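Local coordinates for signal transduction histidine-protein kinase/phosphatase mprB (Mycobacterium hassiacum, PDB 6BLK) that probably uses ATP to phosphorylate a histidine as a membrane sensor kinase of a two-component system, and is present here as its ATP-binding catalytic domain, at residues L52-N57 / I149-P154; A120-V125 / G131-D136. All coordinates share one frame; numbering follows the deposited sequence.

Contact 1 of 2, residues L52-N57 / I149-P154; sequences LNVLDN and IHIVLP. With MG (magnesium ion), chain F; ATP (adenosine-5'-triphosphate), chain E.
Three residues on from Val54, which packs against Ile149 of the strand, the helix presents its flat group to the nucleotide: the carboxamide of Asn57. The amide uses both of its ends. OD1 of Asn57 binds the magnesium ion at 2.1 Å, while its ND2 donates to ATP O2A at 2.7 Å, a bent bond of 136°. Because O2A is also a metal ligand, one carboxamide holds metal and alpha-phosphate together; an amide suits the place because its oxygen can ligate the metal while its N-H donates to the phosphate. CB of Asn57 meanwhile lies 3.3 Å from ATP N7 of the adenine. Oxygens O1G and O2B of ATP and two waters bring the metal to six ligands. The helix positions both waters: water 1 donates to Asn53 O at 2.8 Å and water 2 to Asp56 OD2 at 2.6 Å. This is the N-box helix of the Bergerat ATP-binding fold, laid across one side of its beta-sheet. Toward that sheet the helix is apolar. Val54 carries CG1 anti to its backbone N (chi1 177°) and sets this methyl 3.9 Å from Ile149 CB, the two side chains crossing obliquely. CG2 of Val54 lies looser, 4.4 Å from CD1 of Ile151. Branched aliphatic residues suit both the strand and this buried interface, whereas His150, between Ile149 and Ile151, has its side chain on the opposite face of the strand and hydrogen-bonds Glu81 through ND1.

Contact 2 of 2, residues A120-V125 / G131-D136; sequences AIVKQV and GALRVD
Leu133 meets Val122 and Lys123 where helix 118-128 packs on strand 132-137, a helix and the sheet strand that comes next in the chain, in the alpha/beta sandwich of the Bergerat fold. One methyl does most of the work: CD1 of Leu133 lies 3.7 Å from CG1 of Val122 and 3.9 Å from the backbone CA of Lys123. The leucine holds CG between its backbone N and carbonyl carbon (chi1 62°), the torsion that carries CD1 over to Val122 and Lys123. The second methyl, CD2 of Leu133, is 4.2 Å from CG of Lys123. Lysine suits this margin of the interface because its extended methylene chain can cover a leucine while the charged end stays at the surface. Valine suits the inner position, being compact enough to sit between the sheet and the neighbouring helix 44-60, where it also touches Asn53. In the next shell, Phe100 packs on both Leu133 and Lys123, and Ile151 of the adjacent strand lies against Leu133 as well. On the helix, Val125 O accepts a hydrogen bond from His129 ND1 just before the chain turns toward Gly131. Arg134, next to Leu133, forms a salt bridge along the strand with Asp136: NH1 of Arg134 donates to OD2 of Asp136 at 3.0 Å, with that oxygen lying in the guanidinium plane and using its anti lone pair.

In the fold
Contact 2 is nested within the chain loop closed by contact 1: the order is 52-57, 120-125, 131-136 and finally 149-154. Their centres lie about 7 Å apart, and the two strands are antiparallel neighbours in one mixed sheet, with Val152 N to Ala132 O at 2.8 Å and His150 N to Arg134 O at 2.9 Å, both probable hydrogen bonds. Helices 44-60 and 118-128 sit side by side on that sheet, joined where Asn53 ND2 donates to Gly118 O. ATP lies at one end of this helical layer, bound by Asn57 of the first helix and by Gly118 and Leu119 at the start of the second, so both contacts seat nucleotide-binding helices on the same sheet.

Contact 1 of 2, residues L52-N57 / I149-P154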
ATOM      1  N   LEU A  52       3.025   5.603   0.870  1.00 12.45           N
ATOM      2  CA  LEU A  52       2.935   6.079   2.257  1.00 10.49           C
ATOM      3  C   LEU A  52       1.511   5.970   2.775  1.00 13.93           C
ATOM      4  O   LEU A  52       1.295   5.611   3.938  1.00 16.73           O
ATOM      5  CB  LEU A  52       3.443   7.509   2.363  1.00 12.16           C
ATOM      6  CG  LEU A  52       3.382   8.167   3.739  1.00 24.01           C
ATOM      7  CD1 LEU A  52       4.212   7.359   4.709  1.00 25.11           C
ATOM      8  CD2 LEU A  52       3.887   9.608   3.642  1.00 23.69           C
ATOM      9  N   ASN A  53       0.512   6.253   1.940  1.00 11.86           N
ATOM     10  CA  ASN A  53      -0.852   6.152   2.436  1.00 10.00           C
ATOM     11  C   ASN A  53      -1.205   4.716   2.811  1.00 11.44           C
ATOM     12  O   ASN A  53      -1.925   4.485   3.793  1.00 13.18           O
ATOM     13  CB  ASN A  53      -1.850   6.682   1.410  1.00 13.21           C
ATOM     14  CG  ASN A  53      -1.838   8.204   1.302  1.00 14.59           C
ATOM     15  OD1 ASN A  53      -1.052   8.902   1.946  1.00 16.78           O
ATOM     16  ND2 ASN A  53      -2.715   8.718   0.473  1.00 16.15           N
ATOM     17  N   VAL A  54      -0.718   3.736   2.040  1.00 11.50           N
ATOM     18  CA  VAL A  54      -0.994   2.337   2.382  1.00 11.66           C
ATOM     19  C   VAL A  54      -0.207   1.922   3.609  1.00 10.83           C
ATOM     20  O   VAL A  54      -0.752   1.267   4.496  1.00 13.59           O
ATOM     21  CB  VAL A  54      -0.730   1.395   1.191  1.00 12.47           C
ATOM     22  CG1 VAL A  54      -0.952  -0.053   1.591  1.00 15.18           C
ATOM     23  CG2 VAL A  54      -1.649   1.732   0.050  1.00  9.74           C
ATOM     24  N   LEU A  55       1.064   2.316   3.691  1.00 12.86           N
ATOM     25  CA  LEU A  55       1.866   1.999   4.869  1.00 13.60           C
ATOM     26  C   LEU A  55       1.278   2.633   6.107  1.00 15.75           C
ATOM     27  O   LEU A  55       1.310   2.029   7.184  1.00 15.07           O
ATOM     28  CB  LEU A  55       3.304   2.449   4.697  1.00 12.31           C
ATOM     29  CG  LEU A  55       4.118   1.664   3.674  1.00 14.94           C
ATOM     30  CD1 LEU A  55       5.464   2.344   3.529  1.00 14.47           C
ATOM     31  CD2 LEU A  55       4.309   0.199   4.073  1.00 18.57           C
ATOM     32  N   ASP A  56       0.760   3.858   5.984  1.00 18.34           N
ATOM     33  CA  ASP A  56       0.186   4.533   7.140  1.00 13.88           C
ATOM     34  C   ASP A  56      -1.013   3.763   7.687  1.00 17.73           C
ATOM     35  O   ASP A  56      -1.147   3.611   8.908  1.00 13.12           O
ATOM     36  CB  ASP A  56      -0.212   5.960   6.787  1.00 16.51           C
ATOM     37  CG  ASP A  56      -0.648   6.740   7.991  1.00 27.95           C
ATOM     38  OD1 ASP A  56       0.209   6.932   8.880  1.00 27.02           O
ATOM     39  OD2 ASP A  56      -1.836   7.135   8.035  1.00 27.58           O
ATOM     40  N   ASN A  57      -1.886   3.248   6.804  1.00 12.85           N
ATOM     41  CA  ASN A  57      -3.021   2.439   7.252  1.00 13.98           C
ATOM     42  C   ASN A  57      -2.541   1.162   7.902  1.00 20.06           C
ATOM     43  O   ASN A  57      -3.067   0.745   8.945  1.00 15.56           O
ATOM     44  CB  ASN A  57      -3.965   2.091   6.091  1.00 12.83           C
ATOM     45  CG  ASN A  57      -4.662   3.295   5.525  1.00 17.13           C
ATOM     46  OD1 ASN A  57      -4.800   4.327   6.193  1.00 14.39           O
ATOM     47  ND2 ASN A  57      -5.105   3.176   4.273  1.00 13.05           N
ATOM     48  N   ILE A 149      -3.107  -5.133   0.881  1.00 11.61           N
ATOM     49  CA  ILE A 149      -3.359  -4.280  -0.272  1.00  9.56           C
ATOM     50  C   ILE A 149      -2.387  -4.700  -1.356  1.00 12.03           C
ATOM     51  O   ILE A 149      -1.169  -4.678  -1.138  1.00 10.20           O
ATOM     52  CB  ILE A 149      -3.172  -2.806   0.063  1.00  8.66           C
ATOM     53  CG1 ILE A 149      -4.117  -2.386   1.204  1.00 15.44           C
ATOM     54  CG2 ILE A 149      -3.389  -1.975  -1.177  1.00 16.19           C
ATOM     55  CD1 ILE A 149      -5.581  -2.337   0.840  1.00 18.83           C
ATOM     56  N   HIS A 150      -2.923  -5.054  -2.532  1.00  9.57           N
ATOM     57  CA  HIS A 150      -2.139  -5.548  -3.649  1.00  7.19           C
ATOM     58  C   HIS A 150      -2.174  -4.495  -4.755  1.00 14.40           C
ATOM     59  O   HIS A 150      -3.260  -4.140  -5.233  1.00 14.11           O
ATOM     60  CB  HIS A 150      -2.746  -6.852  -4.190  1.00 10.28           C
ATOM     61  CG  HIS A 150      -2.741  -8.018  -3.259  1.00 16.98           C
ATOM     62  ND1 HIS A 150      -1.970  -9.134  -3.494  1.00 13.15           N
ATOM     63  CD2 HIS A 150      -3.455  -8.287  -2.135  1.00 17.84           C
ATOM     64  CE1 HIS A 150      -2.183 -10.026  -2.547  1.00 15.91           C
ATOM     65  NE2 HIS A 150      -3.073  -9.535  -1.705  1.00 15.28           N
ATOM     66  N   ILE A 151      -0.999  -4.042  -5.192  1.00 10.81           N
ATOM     67  CA  ILE A 151      -0.854  -3.025  -6.232  1.00 11.64           C
ATOM     68  C   ILE A 151       0.023  -3.583  -7.343  1.00 12.59           C
ATOM     69  O   ILE A 151       1.206  -3.903  -7.126  1.00 11.92           O
ATOM     70  CB  ILE A 151      -0.248  -1.734  -5.671  1.00 10.31           C
ATOM     71  CG1 ILE A 151      -1.219  -1.097  -4.662  1.00 13.37           C
ATOM     72  CG2 ILE A 151       0.108  -0.760  -6.807  1.00 14.69           C
ATOM     73  CD1 ILE A 151      -0.661   0.066  -3.893  1.00 20.14           C
ATOM     74  N   VAL A 152      -0.532  -3.643  -8.543  1.00  9.71           N
ATOM     75  CA  VAL A 152       0.211  -4.069  -9.712  1.00 10.29           C
ATOM     76  C   VAL A 152       0.645  -2.814 -10.468  1.00 11.93           C
ATOM     77  O   VAL A 152      -0.181  -1.946 -10.757  1.00 12.42           O
ATOM     78  CB  VAL A 152      -0.640  -5.010 -10.571  1.00 12.97           C
ATOM     79  CG1 VAL A 152       0.105  -5.364 -11.861  1.00 12.20           C
ATOM     80  CG2 VAL A 152      -0.955  -6.250  -9.791  1.00 24.17           C
ATOM     81  N   LEU A 153       1.945  -2.727 -10.803  1.00 10.99           N
ATOM     82  CA  LEU A 153       2.538  -1.564 -11.477  1.00 11.49           C
ATOM     83  C   LEU A 153       3.259  -2.036 -12.733  1.00  9.75           C
ATOM     84  O   LEU A 153       4.119  -2.929 -12.659  1.00 13.58           O
ATOM     85  CB  LEU A 153       3.532  -0.804 -10.603  1.00 17.98           C
ATOM     86  CG  LEU A 153       2.888  -0.061  -9.424  1.00 17.83           C
ATOM     87  CD1 LEU A 153       4.008   0.507  -8.576  1.00 19.99           C
ATOM     88  CD2 LEU A 153       1.923   1.023  -9.921  1.00 21.57           C
ATOM     89  N   PRO A 154       2.979  -1.459 -13.887  1.00 11.77           N
ATOM     90  CA  PRO A 154       3.816  -1.745 -15.049  1.00 10.88           C
ATOM     91  C   PRO A 154       5.201  -1.151 -14.866  1.00 11.58           C
ATOM     92  O   PRO A 154       5.401  -0.138 -14.189  1.00 15.97           O
ATOM     93  CB  PRO A 154       3.065  -1.082 -16.209  1.00 13.79           C
ATOM     94  CG  PRO A 154       2.282  -0.022 -15.587  1.00 19.96           C
ATOM     95  CD  PRO A 154       1.932  -0.478 -14.183  1.00 12.60           C
TER
HETATM   96 MG    MG F 502      -5.584   6.214   5.659  1.00 13.78          MG
HETATM   97  PG  ATP E 501      -6.906   9.191   5.837  1.00 16.53           P
HETATM   98  O1G ATP E 501      -6.179   8.043   5.162  1.00 13.19           O
HETATM   99  O2G ATP E 501      -7.696  10.158   4.942  1.00 14.41           O
HETATM  100  O3G ATP E 501      -6.093   9.902   6.906  1.00 19.04           O
HETATM  101  PB  ATP E 501      -8.397   6.872   6.823  1.00 14.36           P
HETATM  102  O1B ATP E 501      -9.578   6.732   7.767  1.00 19.29           O
HETATM  103  O2B ATP E 501      -7.069   6.284   7.153  1.00 11.83           O
HETATM  104  O3B ATP E 501      -8.104   8.472   6.674  1.00 13.25           O
HETATM  105  PA  ATP E 501      -8.298   5.418   4.276  1.00 11.69           P
HETATM  106  O1A ATP E 501      -8.879   5.810   2.920  1.00 15.25           O
HETATM  107  O2A ATP E 501      -6.798   5.321   4.400  1.00 13.53           O
HETATM  108  O3A ATP E 501      -8.942   6.483   5.333  1.00 12.75           O
HETATM  109  O5' ATP E 501      -9.019   4.100   4.728  1.00 14.45           O
HETATM  110  C5' ATP E 501     -10.433   4.011   4.717  1.00 20.96           C
HETATM  111  C4' ATP E 501     -10.871   3.121   5.874  1.00 19.14           C
HETATM  112  O4' ATP E 501     -10.538   1.777   5.512  1.00 18.42           O
HETATM  113  C3' ATP E 501     -10.226   3.361   7.245  1.00 20.17           C
HETATM  114  O3' ATP E 501     -10.913   4.378   8.006  1.00 14.50           O
HETATM  115  C2' ATP E 501     -10.369   1.985   7.868  1.00 17.20           C
HETATM  116  O2' ATP E 501     -11.700   1.760   8.366  1.00 16.87           O
HETATM  117  C1' ATP E 501     -10.183   1.059   6.687  1.00 20.14           C
HETATM  118  N9  ATP E 501      -8.792   0.605   6.503  1.00 15.30           N
HETATM  119  C8  ATP E 501      -7.881   1.018   5.557  1.00 15.99           C
HETATM  120  N7  ATP E 501      -6.718   0.318   5.689  1.00 13.76           N
HETATM  121  C5  ATP E 501      -6.900  -0.541   6.717  1.00 12.87           C
HETATM  122  C6  ATP E 501      -6.070  -1.560   7.319  1.00 19.30           C
HETATM  123  N6  ATP E 501      -4.820  -1.733   6.868  1.00 15.23           N
HETATM  124  N1  ATP E 501      -6.586  -2.257   8.330  1.00 17.54           N
HETATM  125  C2  ATP E 501      -7.837  -2.053   8.781  1.00 15.01           C
HETATM  126  N3  ATP E 501      -8.668  -1.143   8.256  1.00 18.56           N
HETATM  127  C4  ATP E 501      -8.248  -0.374   7.225  1.00 18.46           C
HETATM  128  O   HOH W   1      -4.024   6.354   4.249  1.00 12.46           O
HETATM  129  O   HOH W   2      -4.288   7.042   7.302  1.00 17.49           O

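Contact 2 of 2, residues A120-V125 / G131-D136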
ATOM      1  N   ALA A 120      -8.585   6.536  -1.586  1.00  7.51           N
ATOM      2  CA  ALA A 120      -9.014   7.142  -2.855  1.00 10.70           C
ATOM      3  C   ALA A 120      -7.839   7.756  -3.618  1.00 10.13           C
ATOM      4  O   ALA A 120      -7.770   7.664  -4.853  1.00 10.69           O
ATOM      5  CB  ALA A 120     -10.091   8.193  -2.588  1.00 12.66           C
ATOM      6  N   ILE A 121      -6.917   8.411  -2.914  1.00 12.51           N
ATOM      7  CA  ILE A 121      -5.714   8.953  -3.538  1.00 11.63           C
ATOM      8  C   ILE A 121      -4.862   7.827  -4.106  1.00 10.66           C
ATOM      9  O   ILE A 121      -4.316   7.941  -5.200  1.00 11.89           O
ATOM     10  CB  ILE A 121      -4.930   9.799  -2.523  1.00 12.01           C
ATOM     11  CG1 ILE A 121      -5.739  11.050  -2.170  1.00 22.53           C
ATOM     12  CG2 ILE A 121      -3.525  10.147  -2.999  1.00 19.34           C
ATOM     13  CD1 ILE A 121      -6.046  11.972  -3.328  1.00 30.74           C
ATOM     14  N   VAL A 122      -4.715   6.738  -3.362  1.00  9.99           N
ATOM     15  CA  VAL A 122      -3.941   5.590  -3.827  1.00 12.64           C
ATOM     16  C   VAL A 122      -4.492   5.082  -5.160  1.00 14.77           C
ATOM     17  O   VAL A 122      -3.733   4.827  -6.097  1.00 11.33           O
ATOM     18  CB  VAL A 122      -3.935   4.465  -2.771  1.00 16.30           C
ATOM     19  CG1 VAL A 122      -3.315   3.220  -3.323  1.00 13.04           C
ATOM     20  CG2 VAL A 122      -3.194   4.906  -1.554  1.00 11.12           C
ATOM     21  N   LYS A 123      -5.806   4.827  -5.221  1.00 11.97           N
ATOM     22  CA  LYS A 123      -6.443   4.357  -6.449  1.00 11.80           C
ATOM     23  C   LYS A 123      -6.185   5.315  -7.609  1.00 11.24           C
ATOM     24  O   LYS A 123      -5.826   4.875  -8.715  1.00 11.45           O
ATOM     25  CB  LYS A 123      -7.942   4.163  -6.230  1.00 13.62           C
ATOM     26  CG  LYS A 123      -8.657   3.693  -7.458  1.00 12.88           C
ATOM     27  CD  LYS A 123     -10.100   3.428  -7.203  1.00 18.70           C
ATOM     28  CE  LYS A 123     -10.861   3.072  -8.477  1.00 19.10           C
ATOM     29  NZ  LYS A 123     -11.096   1.620  -8.583  1.00 44.34           N
ATOM     30  N   GLN A 124      -6.283   6.624  -7.375  1.00 10.44           N
ATOM     31  CA  GLN A 124      -6.050   7.586  -8.459  1.00 13.76           C
ATOM     32  C   GLN A 124      -4.615   7.478  -8.992  1.00 11.56           C
ATOM     33  O   GLN A 124      -4.375   7.386 -10.214  1.00 12.60           O
ATOM     34  CB  GLN A 124      -6.339   9.000  -7.947  1.00 17.34           C
ATOM     35  CG  GLN A 124      -6.227  10.070  -9.061  1.00 14.31           C
ATOM     36  CD  GLN A 124      -6.977  11.357  -8.732  1.00 43.17           C
ATOM     37  OE1 GLN A 124      -7.851  11.383  -7.856  1.00 42.78           O
ATOM     38  NE2 GLN A 124      -6.636  12.434  -9.431  1.00 56.34           N
ATOM     39  N   VAL A 125      -3.644   7.471  -8.082  1.00 11.15           N
ATOM     40  CA  VAL A 125      -2.239   7.386  -8.474  1.00 12.54           C
ATOM     41  C   VAL A 125      -1.969   6.091  -9.215  1.00  8.60           C
ATOM     42  O   VAL A 125      -1.333   6.076 -10.287  1.00  9.97           O
ATOM     43  CB  VAL A 125      -1.340   7.518  -7.241  1.00 12.92           C
ATOM     44  CG1 VAL A 125       0.070   7.201  -7.591  1.00 13.67           C
ATOM     45  CG2 VAL A 125      -1.410   8.908  -6.667  1.00 12.02           C
ATOM     46  N   GLY A 131      -1.782   0.983 -13.409  1.00 11.27           N
ATOM     47  CA  GLY A 131      -1.781  -0.164 -12.544  1.00 13.88           C
ATOM     48  C   GLY A 131      -3.181  -0.631 -12.189  1.00 15.58           C
ATOM     49  O   GLY A 131      -4.193  -0.206 -12.760  1.00 16.46           O
ATOM     50  N   ALA A 132      -3.218  -1.549 -11.233  1.00 11.62           N
ATOM     51  CA  ALA A 132      -4.438  -2.136 -10.729  1.00 10.71           C
ATOM     52  C   ALA A 132      -4.249  -2.426  -9.250  1.00 12.36           C
ATOM     53  O   ALA A 132      -3.132  -2.584  -8.761  1.00 14.61           O
ATOM     54  CB  ALA A 132      -4.815  -3.431 -11.473  1.00 13.03           C
ATOM     55  N   LEU A 133      -5.352  -2.451  -8.527  1.00 11.21           N
ATOM     56  CA  LEU A 133      -5.218  -2.739  -7.110  1.00 14.18           C
ATOM     57  C   LEU A 133      -6.428  -3.504  -6.612  1.00 13.07           C
ATOM     58  O   LEU A 133      -7.488  -3.575  -7.258  1.00 16.23           O
ATOM     59  CB  LEU A 133      -4.947  -1.461  -6.297  1.00 28.72           C
ATOM     60  CG  LEU A 133      -5.907  -0.295  -6.224  1.00 22.34           C
ATOM     61  CD1 LEU A 133      -5.258   0.830  -5.447  1.00 22.23           C
ATOM     62  CD2 LEU A 133      -6.334   0.196  -7.600  1.00 22.80           C
ATOM     63  N   ARG A 134      -6.208  -4.166  -5.485  1.00 14.21           N
ATOM     64  CA  ARG A 134      -7.265  -4.946  -4.876  1.00 17.31           C
ATOM     65  C   ARG A 134      -6.918  -5.128  -3.410  1.00 15.40           C
ATOM     66  O   ARG A 134      -5.786  -4.900  -2.984  1.00 13.69           O
ATOM     67  CB  ARG A 134      -7.457  -6.294  -5.565  1.00 23.37           C
ATOM     68  CG  ARG A 134      -6.324  -7.238  -5.476  1.00 21.98           C
ATOM     69  CD  ARG A 134      -6.700  -8.576  -6.111  1.00 25.57           C
ATOM     70  NE  ARG A 134      -5.617  -9.520  -5.902  1.00 20.57           N
ATOM     71  CZ  ARG A 134      -5.563 -10.431  -4.931  1.00 31.17           C
ATOM     72  NH1 ARG A 134      -6.559 -10.595  -4.067  1.00 20.27           N
ATOM     73  NH2 ARG A 134      -4.507 -11.214  -4.838  1.00 20.86           N
ATOM     74  N   VAL A 135      -7.919  -5.555  -2.661  1.00 13.43           N
ATOM     75  CA  VAL A 135      -7.809  -5.750  -1.222  1.00 12.98           C
ATOM     76  C   VAL A 135      -8.215  -7.181  -0.919  1.00 13.81           C
ATOM     77  O   VAL A 135      -9.094  -7.758  -1.568  1.00 20.42           O
ATOM     78  CB  VAL A 135      -8.664  -4.712  -0.442  1.00 18.36           C
ATOM     79  CG1 VAL A 135     -10.100  -4.719  -0.925  1.00 30.09           C
ATOM     80  CG2 VAL A 135      -8.636  -4.969   1.075  1.00 16.65           C
ATOM     81  N   ASP A 136      -7.552  -7.772   0.078  1.00 14.96           N
ATOM     82  CA  ASP A 136      -7.816  -9.147   0.474  1.00 14.99           C
ATOM     83  C   ASP A 136      -7.360  -9.281   1.925  1.00 11.74           C
ATOM     84  O   ASP A 136      -6.815  -8.339   2.495  1.00 12.47           O
ATOM     85  CB  ASP A 136      -7.083 -10.119  -0.463  1.00 17.29           C
ATOM     86  CG  ASP A 136      -7.741 -11.490  -0.569  1.00 42.86           C
ATOM     87  OD1 ASP A 136      -8.336 -11.989   0.415  1.00 41.84           O
ATOM     88  OD2 ASP A 136      -7.626 -12.086  -1.668  1.00 45.91           O
TER